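Local coordinates for hydrogenase maturation factor (Thermoanaerobacter tengcongensis, PDB 3VTH), which probably uses carbamoyl phosphate and ATP to transfer a carbamoyl group to the C-terminal cysteine of HypE during maturation of [NiFe]-hydrogenases, at residues A[271-285]-A[368-381]. Sequence-based numbering, arbitrary orientation.
Sequences EEERLLLSQRRPIVL and DSVTSFNAGAERII. With APC (diphosphomethylphosphonic acid adenosyl ester), chain F; PO4 (phosphate ion), chain L.
Ile-283 N donates to Ser-369 O, Thr-371 N to Ile-283 O and Leu-285 N to Thr-371 O, a parallel ladder that puts strands 283-287 and 370-374 side by side. Tight packing flanks it on both faces. On one, Ile-283 CD1 meets Val-370 CG2, and Leu-285 CD2 touches Val-370 CG1 at 3.8 Å; this is the nucleotide side, where Leu-285 CD1 lies 3.6 Å from C2 of the adenine and Val-370 CG2 approaches O4' of the ribose. On the other face, under helix 270-277, the Thr-371 torsion (chi1 -161°) sets OG1 opposite the backbone N, bonded to the anti lone pair of Glu-378 OE2 (2.6 Å), while CG2 falls between N and the carbonyl carbon, tight against Pro-282 CG (3.5 Å). Leu-275 straddles this region, with CD1 against Ser-372 O and CD2 against the Glu-378 carboxylate.

Past Thr-371 the strands part, and water fills the gap beside buried Glu-272: one water accepts from Phe-373 N at 2.9 Å and lies within reach of both Glu-272 OE2 and Leu-285 O; another links OE2 to Phe-373 O. Glu-272 OE1 is held by Ser-269. Phe-373 still presents one ring face to the helix: Glu-271 CB sits 3.4 Å from the ring centroid, almost on its normal, in a CH-pi contact, while Ala-377 O lies over the opposite face, nearer the rim. Here the contact opens to solvent: the Glu-271 carboxylate leads away, and exposed Arg-274 brings NH1 obliquely to Phe-373 CE1, its guanidinium 80° from the ring plane.

Together the paired strands and the covering helix form part of the mixed-sheet core of the YrdC-like domain, whose Leu-285/Val-370 face helps line the bound ATP analogue's pocket.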
loop_
_atom_site.group_PDB
_atom_site.type_symbol
_atom_site.label_atom_id
_atom_site.label_comp_id
_atom_site.label_asym_id
_atom_site.label_seq_id
_atom_site.Cartn_x
_atom_site.Cartn_y
_atom_site.Cartn_z
ATOM N N GLU A 271 -7.174 -11.701 13.417
ATOM C CA GLU A 271 -6.495 -10.477 12.971
ATOM C C GLU A 271 -6.684 -10.273 11.459
ATOM O O GLU A 271 -6.875 -9.157 11.001
ATOM C CB GLU A 271 -5.007 -10.517 13.340
ATOM C CG GLU A 271 -4.700 -10.705 14.859
ATOM C CD GLU A 271 -4.660 -12.178 15.319
ATOM O OE1 GLU A 271 -5.337 -13.053 14.731
ATOM O OE2 GLU A 271 -3.942 -12.468 16.302
ATOM N N GLU A 272 -6.662 -11.358 10.687
ATOM C CA GLU A 272 -6.967 -11.277 9.250
ATOM C C GLU A 272 -8.425 -10.914 8.988
ATOM O O GLU A 272 -8.736 -10.141 8.072
ATOM C CB GLU A 272 -6.597 -12.584 8.546
ATOM C CG GLU A 272 -5.088 -12.756 8.329
ATOM C CD GLU A 272 -4.691 -14.215 8.039
ATOM O OE1 GLU A 272 -5.426 -15.131 8.450
ATOM O OE2 GLU A 272 -3.636 -14.452 7.404
ATOM N N GLU A 273 -9.329 -11.471 9.790
ATOM C CA GLU A 273 -10.736 -11.113 9.686
ATOM C C GLU A 273 -10.948 -9.618 9.934
ATOM O O GLU A 273 -11.743 -8.982 9.250
ATOM C CB GLU A 273 -11.568 -11.947 10.660
ATOM C CG GLU A 273 -13.036 -11.643 10.621
ATOM C CD GLU A 273 -13.893 -12.734 11.279
ATOM O OE1 GLU A 273 -13.370 -13.807 11.625
ATOM O OE2 GLU A 273 -15.099 -12.504 11.436
ATOM N N ARG A 274 -10.234 -9.067 10.913
ATOM C CA ARG A 274 -10.299 -7.636 11.203
ATOM C C ARG A 274 -9.859 -6.787 10.002
ATOM O O ARG A 274 -10.484 -5.765 9.699
ATOM C CB ARG A 274 -9.446 -7.323 12.436
ATOM C CG ARG A 274 -9.520 -5.892 12.940
ATOM C CD ARG A 274 -8.437 -5.673 14.020
ATOM N NE ARG A 274 -7.286 -4.894 13.536
ATOM C CZ ARG A 274 -6.193 -5.383 12.931
ATOM N NH1 ARG A 274 -6.030 -6.692 12.688
ATOM N NH2 ARG A 274 -5.237 -4.535 12.564
ATOM N N LEU A 275 -8.786 -7.210 9.321
ATOM C CA LEU A 275 -8.296 -6.485 8.139
ATOM C C LEU A 275 -9.301 -6.530 6.980
ATOM O O LEU A 275 -9.526 -5.518 6.305
ATOM C CB LEU A 275 -6.929 -7.018 7.684
ATOM C CG LEU A 275 -5.749 -6.824 8.654
ATOM C CD1 LEU A 275 -4.469 -7.416 8.046
ATOM C CD2 LEU A 275 -5.537 -5.339 8.984
ATOM N N LEU A 276 -9.896 -7.706 6.764
ATOM C CA LEU A 276 -10.912 -7.898 5.707
ATOM C C LEU A 276 -12.143 -7.024 5.900
ATOM O O LEU A 276 -12.640 -6.402 4.948
ATOM C CB LEU A 276 -11.359 -9.356 5.658
ATOM C CG LEU A 276 -10.449 -10.355 4.939
ATOM C CD1 LEU A 276 -10.835 -11.797 5.320
ATOM C CD2 LEU A 276 -10.540 -10.129 3.442
ATOM N N LEU A 277 -12.617 -6.984 7.141
ATOM C CA LEU A 277 -13.847 -6.284 7.503
ATOM C C LEU A 277 -13.674 -4.777 7.701
ATOM O O LEU A 277 -14.654 -4.049 7.697
ATOM C CB LEU A 277 -14.468 -6.896 8.769
ATOM C CG LEU A 277 -15.125 -8.285 8.614
ATOM C CD1 LEU A 277 -15.341 -8.908 9.986
ATOM C CD2 LEU A 277 -16.464 -8.235 7.848
ATOM N N SER A 278 -12.436 -4.312 7.881
ATOM C CA SER A 278 -12.183 -2.866 8.024
ATOM C C SER A 278 -12.883 -2.080 6.923
ATOM O O SER A 278 -12.938 -2.539 5.786
ATOM C CB SER A 278 -10.683 -2.586 7.930
ATOM O OG SER A 278 -10.412 -1.187 8.032
ATOM N N GLN A 279 -13.391 -0.886 7.236
ATOM C CA GLN A 279 -13.881 -0.005 6.167
ATOM C C GLN A 279 -12.785 0.366 5.165
ATOM O O GLN A 279 -13.074 0.798 4.053
ATOM C CB GLN A 279 -14.513 1.267 6.731
ATOM C CG GLN A 279 -15.953 1.113 7.207
ATOM C CD GLN A 279 -16.488 2.440 7.697
ATOM O OE1 GLN A 279 -16.197 2.849 8.817
ATOM N NE2 GLN A 279 -17.231 3.137 6.845
ATOM N N ARG A 280 -11.520 0.191 5.534
ATOM C CA ARG A 280 -10.460 0.440 4.546
ATOM C C ARG A 280 -10.611 -0.544 3.364
ATOM O O ARG A 280 -10.217 -0.234 2.235
ATOM C CB ARG A 280 -9.076 0.375 5.195
ATOM C CG ARG A 280 -8.859 1.370 6.360
ATOM C CD ARG A 280 -7.399 1.306 6.860
ATOM N NE ARG A 280 -7.152 2.142 8.043
ATOM C CZ ARG A 280 -6.813 3.430 8.007
ATOM N NH1 ARG A 280 -6.688 4.053 6.833
ATOM N NH2 ARG A 280 -6.593 4.101 9.148
ATOM N N ARG A 281 -11.191 -1.720 3.641
ATOM C CA ARG A 281 -11.450 -2.765 2.636
ATOM C C ARG A 281 -10.287 -3.005 1.675
ATOM O O ARG A 281 -10.407 -2.697 0.484
ATOM C CB ARG A 281 -12.744 -2.443 1.844
ATOM C CG ARG A 281 -14.035 -2.490 2.686
ATOM C CD ARG A 281 -14.391 -3.918 3.054
ATOM N NE ARG A 281 -15.091 -4.056 4.345
ATOM C CZ ARG A 281 -16.246 -4.694 4.527
ATOM N NH1 ARG A 281 -16.887 -5.251 3.502
ATOM N NH2 ARG A 281 -16.763 -4.792 5.749
ATOM N N PRO A 282 -9.163 -3.566 2.177
ATOM C CA PRO A 282 -8.109 -3.971 1.263
ATOM C C PRO A 282 -8.305 -5.403 0.760
ATOM O O PRO A 282 -9.128 -6.165 1.307
ATOM C CB PRO A 282 -6.871 -3.965 2.158
ATOM C CG PRO A 282 -7.394 -4.460 3.460
ATOM C CD PRO A 282 -8.753 -3.768 3.584
ATOM N N ILE A 283 -7.527 -5.753 -0.262
ATOM C CA ILE A 283 -7.222 -7.154 -0.589
ATOM C C ILE A 283 -6.329 -7.675 0.559
ATOM O O ILE A 283 -5.391 -7.003 0.947
ATOM C CB ILE A 283 -6.424 -7.215 -1.911
ATOM C CG1 ILE A 283 -7.299 -6.739 -3.094
ATOM C CG2 ILE A 283 -5.837 -8.634 -2.149
ATOM C CD1 ILE A 283 -6.495 -6.242 -4.295
ATOM N N VAL A 284 -6.654 -8.844 1.125
ATOM C CA VAL A 284 -5.827 -9.412 2.181
ATOM C C VAL A 284 -5.273 -10.735 1.665
ATOM O O VAL A 284 -6.024 -11.557 1.149
ATOM C CB VAL A 284 -6.641 -9.664 3.486
ATOM C CG1 VAL A 284 -5.759 -10.269 4.601
ATOM C CG2 VAL A 284 -7.334 -8.378 3.973
ATOM N N LEU A 285 -3.966 -10.939 1.831
ATOM C CA LEU A 285 -3.334 -12.189 1.417
ATOM C C LEU A 285 -3.542 -13.244 2.487
ATOM O O LEU A 285 -3.142 -13.068 3.642
ATOM C CB LEU A 285 -1.836 -12.000 1.123
ATOM C CG LEU A 285 -1.515 -10.903 0.094
ATOM C CD1 LEU A 285 -0.032 -10.860 -0.146
ATOM C CD2 LEU A 285 -2.284 -11.098 -1.238
ATOM N N ASP A 368 -6.616 -0.631 -5.534
ATOM C CA ASP A 368 -6.895 -1.373 -4.306
ATOM C C ASP A 368 -5.609 -1.577 -3.510
ATOM O O ASP A 368 -4.533 -1.759 -4.092
ATOM C CB ASP A 368 -7.499 -2.748 -4.629
ATOM C CG ASP A 368 -8.820 -2.652 -5.369
ATOM O OD1 ASP A 368 -9.507 -1.598 -5.267
ATOM O OD2 ASP A 368 -9.157 -3.636 -6.078
ATOM N N SER A 369 -5.721 -1.517 -2.186
ATOM C CA SER A 369 -4.603 -1.850 -1.304
ATOM C C SER A 369 -4.465 -3.368 -1.213
ATOM O O SER A 369 -5.431 -4.093 -1.444
ATOM C CB SER A 369 -4.834 -1.283 0.098
ATOM O OG SER A 369 -4.726 0.126 0.081
ATOM N N VAL A 370 -3.254 -3.825 -0.922
ATOM C CA VAL A 370 -2.972 -5.234 -0.690
ATOM C C VAL A 370 -2.248 -5.323 0.643
ATOM O O VAL A 370 -1.232 -4.672 0.848
ATOM C CB VAL A 370 -2.093 -5.856 -1.816
ATOM C CG1 VAL A 370 -1.834 -7.346 -1.544
ATOM C CG2 VAL A 370 -2.772 -5.662 -3.198
ATOM N N THR A 371 -2.784 -6.126 1.554
ATOM C CA THR A 371 -2.223 -6.194 2.899
ATOM C C THR A 371 -2.227 -7.622 3.444
ATOM O O THR A 371 -2.628 -8.553 2.747
ATOM C CB THR A 371 -2.922 -5.214 3.853
ATOM O OG1 THR A 371 -2.076 -4.994 4.995
ATOM C CG2 THR A 371 -4.288 -5.775 4.295
ATOM N N SER A 372 -1.742 -7.790 4.667
ATOM C CA SER A 372 -1.610 -9.113 5.261
ATOM C C SER A 372 -1.383 -8.930 6.750
ATOM O O SER A 372 -1.141 -7.810 7.209
ATOM C CB SER A 372 -0.385 -9.837 4.670
ATOM O OG SER A 372 0.838 -9.191 5.065
ATOM N N PHE A 373 -1.425 -10.027 7.497
ATOM C CA PHE A 373 -1.082 -9.977 8.906
ATOM C C PHE A 373 -0.050 -11.045 9.151
ATOM O O PHE A 373 -0.270 -12.213 8.817
ATOM C CB PHE A 373 -2.314 -10.196 9.802
ATOM C CG PHE A 373 -2.083 -9.799 11.242
ATOM C CD1 PHE A 373 -2.364 -8.498 11.668
ATOM C CD2 PHE A 373 -1.561 -10.710 12.155
ATOM C CE1 PHE A 373 -2.148 -8.115 13.010
ATOM C CE2 PHE A 373 -1.332 -10.341 13.500
ATOM C CZ PHE A 373 -1.625 -9.033 13.917
ATOM N N ASN A 374 1.084 -10.661 9.711
ATOM C CA ASN A 374 2.146 -11.639 9.959
ATOM C C ASN A 374 3.061 -11.165 11.072
ATOM O O ASN A 374 3.347 -9.975 11.177
ATOM C CB ASN A 374 2.947 -11.899 8.670
ATOM C CG ASN A 374 3.968 -12.998 8.821
ATOM O OD1 ASN A 374 3.684 -14.065 9.396
ATOM N ND2 ASN A 374 5.183 -12.749 8.305
ATOM N N ALA A 375 3.491 -12.114 11.895
ATOM C CA ALA A 375 4.407 -11.880 13.006
ATOM C C ALA A 375 3.930 -10.730 13.877
ATOM O O ALA A 375 4.673 -9.776 14.129
ATOM C CB ALA A 375 5.833 -11.641 12.488
ATOM N N GLY A 376 2.659 -10.799 14.274
ATOM C CA GLY A 376 2.089 -9.884 15.267
ATOM C C GLY A 376 1.693 -8.493 14.800
ATOM O O GLY A 376 1.404 -7.632 15.628
ATOM N N ALA A 377 1.653 -8.256 13.490
ATOM C CA ALA A 377 1.237 -6.948 12.985
ATOM C C ALA A 377 0.781 -7.037 11.547
ATOM O O ALA A 377 1.087 -8.011 10.842
ATOM C CB ALA A 377 2.376 -5.904 13.119
ATOM N N GLU A 378 0.029 -6.025 11.127
ATOM C CA GLU A 378 -0.303 -5.857 9.715
ATOM C C GLU A 378 0.995 -5.593 8.935
ATOM O O GLU A 378 1.881 -4.855 9.402
ATOM C CB GLU A 378 -1.281 -4.694 9.521
ATOM C CG GLU A 378 -1.486 -4.333 8.050
ATOM C CD GLU A 378 -2.656 -3.384 7.804
ATOM O OE1 GLU A 378 -3.005 -2.582 8.701
ATOM O OE2 GLU A 378 -3.201 -3.422 6.687
ATOM N N ARG A 379 1.124 -6.242 7.778
ATOM C CA ARG A 379 2.270 -6.032 6.897
ATOM C C ARG A 379 1.694 -5.655 5.551
ATOM O O ARG A 379 1.259 -6.513 4.771
ATOM C CB ARG A 379 3.145 -7.288 6.792
ATOM C CG ARG A 379 3.493 -7.922 8.130
ATOM C CD ARG A 379 4.403 -7.044 8.954
ATOM N NE ARG A 379 4.618 -7.557 10.306
ATOM C CZ ARG A 379 5.363 -6.946 11.236
ATOM N NH1 ARG A 379 5.949 -5.781 10.983
ATOM N NH2 ARG A 379 5.514 -7.494 12.432
ATOM N N ILE A 380 1.654 -4.359 5.280
ATOM C CA ILE A 380 1.049 -3.920 4.030
ATOM C C ILE A 380 2.016 -4.140 2.847
ATOM O O ILE A 380 3.238 -4.034 2.999
ATOM C CB ILE A 380 0.584 -2.456 4.139
ATOM C CG1 ILE A 380 -0.414 -2.118 3.015
ATOM C CG2 ILE A 380 1.811 -1.524 4.118
ATOM C CD1 ILE A 380 -1.351 -0.919 3.370
ATOM N N ILE A 381 1.461 -4.480 1.685
ATOM C CA ILE A 381 2.248 -4.774 0.480
ATOM C C ILE A 381 2.077 -3.632 -0.517
ATOM O O ILE A 381 3.041 -3.201 -1.143
ATOM C CB ILE A 381 1.816 -6.138 -0.179
ATOM C CG1 ILE A 381 2.221 -7.326 0.699
ATOM C CG2 ILE A 381 2.426 -6.313 -1.587
ATOM C CD1 ILE A 381 1.118 -7.869 1.592
HETATM P PG APC F . -1.078 -4.616 -14.098
HETATM O O1G APC F . -2.435 -4.052 -13.765
HETATM O O2G APC F . -1.163 -5.994 -14.708
HETATM O O3G APC F . -0.188 -3.688 -14.874
HETATM P PB APC F . -0.820 -5.088 -11.266
HETATM O O1B APC F . -1.414 -3.789 -10.821
HETATM O O2B APC F . 0.348 -5.578 -10.433
HETATM O O3B APC F . -0.229 -4.848 -12.743
HETATM P PA APC F . -3.654 -6.191 -10.470
HETATM O O1A APC F . -4.440 -7.467 -10.658
HETATM O O2A APC F . -4.381 -4.940 -10.805
HETATM C C3A APC F . -2.097 -6.381 -11.421
HETATM O "O5'" APC F . -3.208 -6.012 -8.931
HETATM C "C5'" APC F . -3.386 -7.009 -7.929
HETATM C "C4'" APC F . -2.115 -7.075 -7.087
HETATM O "O4'" APC F . -2.375 -7.992 -6.017
HETATM C "C3'" APC F . -0.950 -7.638 -7.905
HETATM O "O3'" APC F . 0.280 -6.943 -7.631
HETATM C "C2'" APC F . -0.820 -9.060 -7.402
HETATM O "O2'" APC F . 0.501 -9.601 -7.600
HETATM C "C1'" APC F . -1.309 -8.938 -5.960
HETATM N N9 APC F . -1.783 -10.262 -5.572
HETATM C C8 APC F . -2.944 -10.870 -5.939
HETATM N N7 APC F . -2.995 -12.120 -5.413
HETATM C C5 APC F . -1.857 -12.310 -4.712
HETATM C C6 APC F . -1.254 -13.400 -3.913
HETATM N N6 APC F . -1.901 -14.571 -3.740
HETATM N N1 APC F . -0.041 -13.183 -3.358
HETATM C C2 APC F . 0.620 -12.016 -3.499
HETATM N N3 APC F . 0.154 -10.978 -4.212
HETATM C C4 APC F . -1.061 -11.078 -4.821
HETATM P P PO4 L . -6.916 1.295 11.684
HETATM O O1 PO4 L . -7.851 1.073 10.506
HETATM O O2 PO4 L . -5.738 0.339 11.576
HETATM O O3 PO4 L . -6.370 2.704 11.707
HETATM O O4 PO4 L . -7.682 1.014 12.961
HETATM O O HOH W 1 -2.319 -12.423 6.161
HETATM O O HOH W 2 -1.452 -14.664 9.233
HETATM O O HOH W 3 -8.176 -1.136 -0.632
#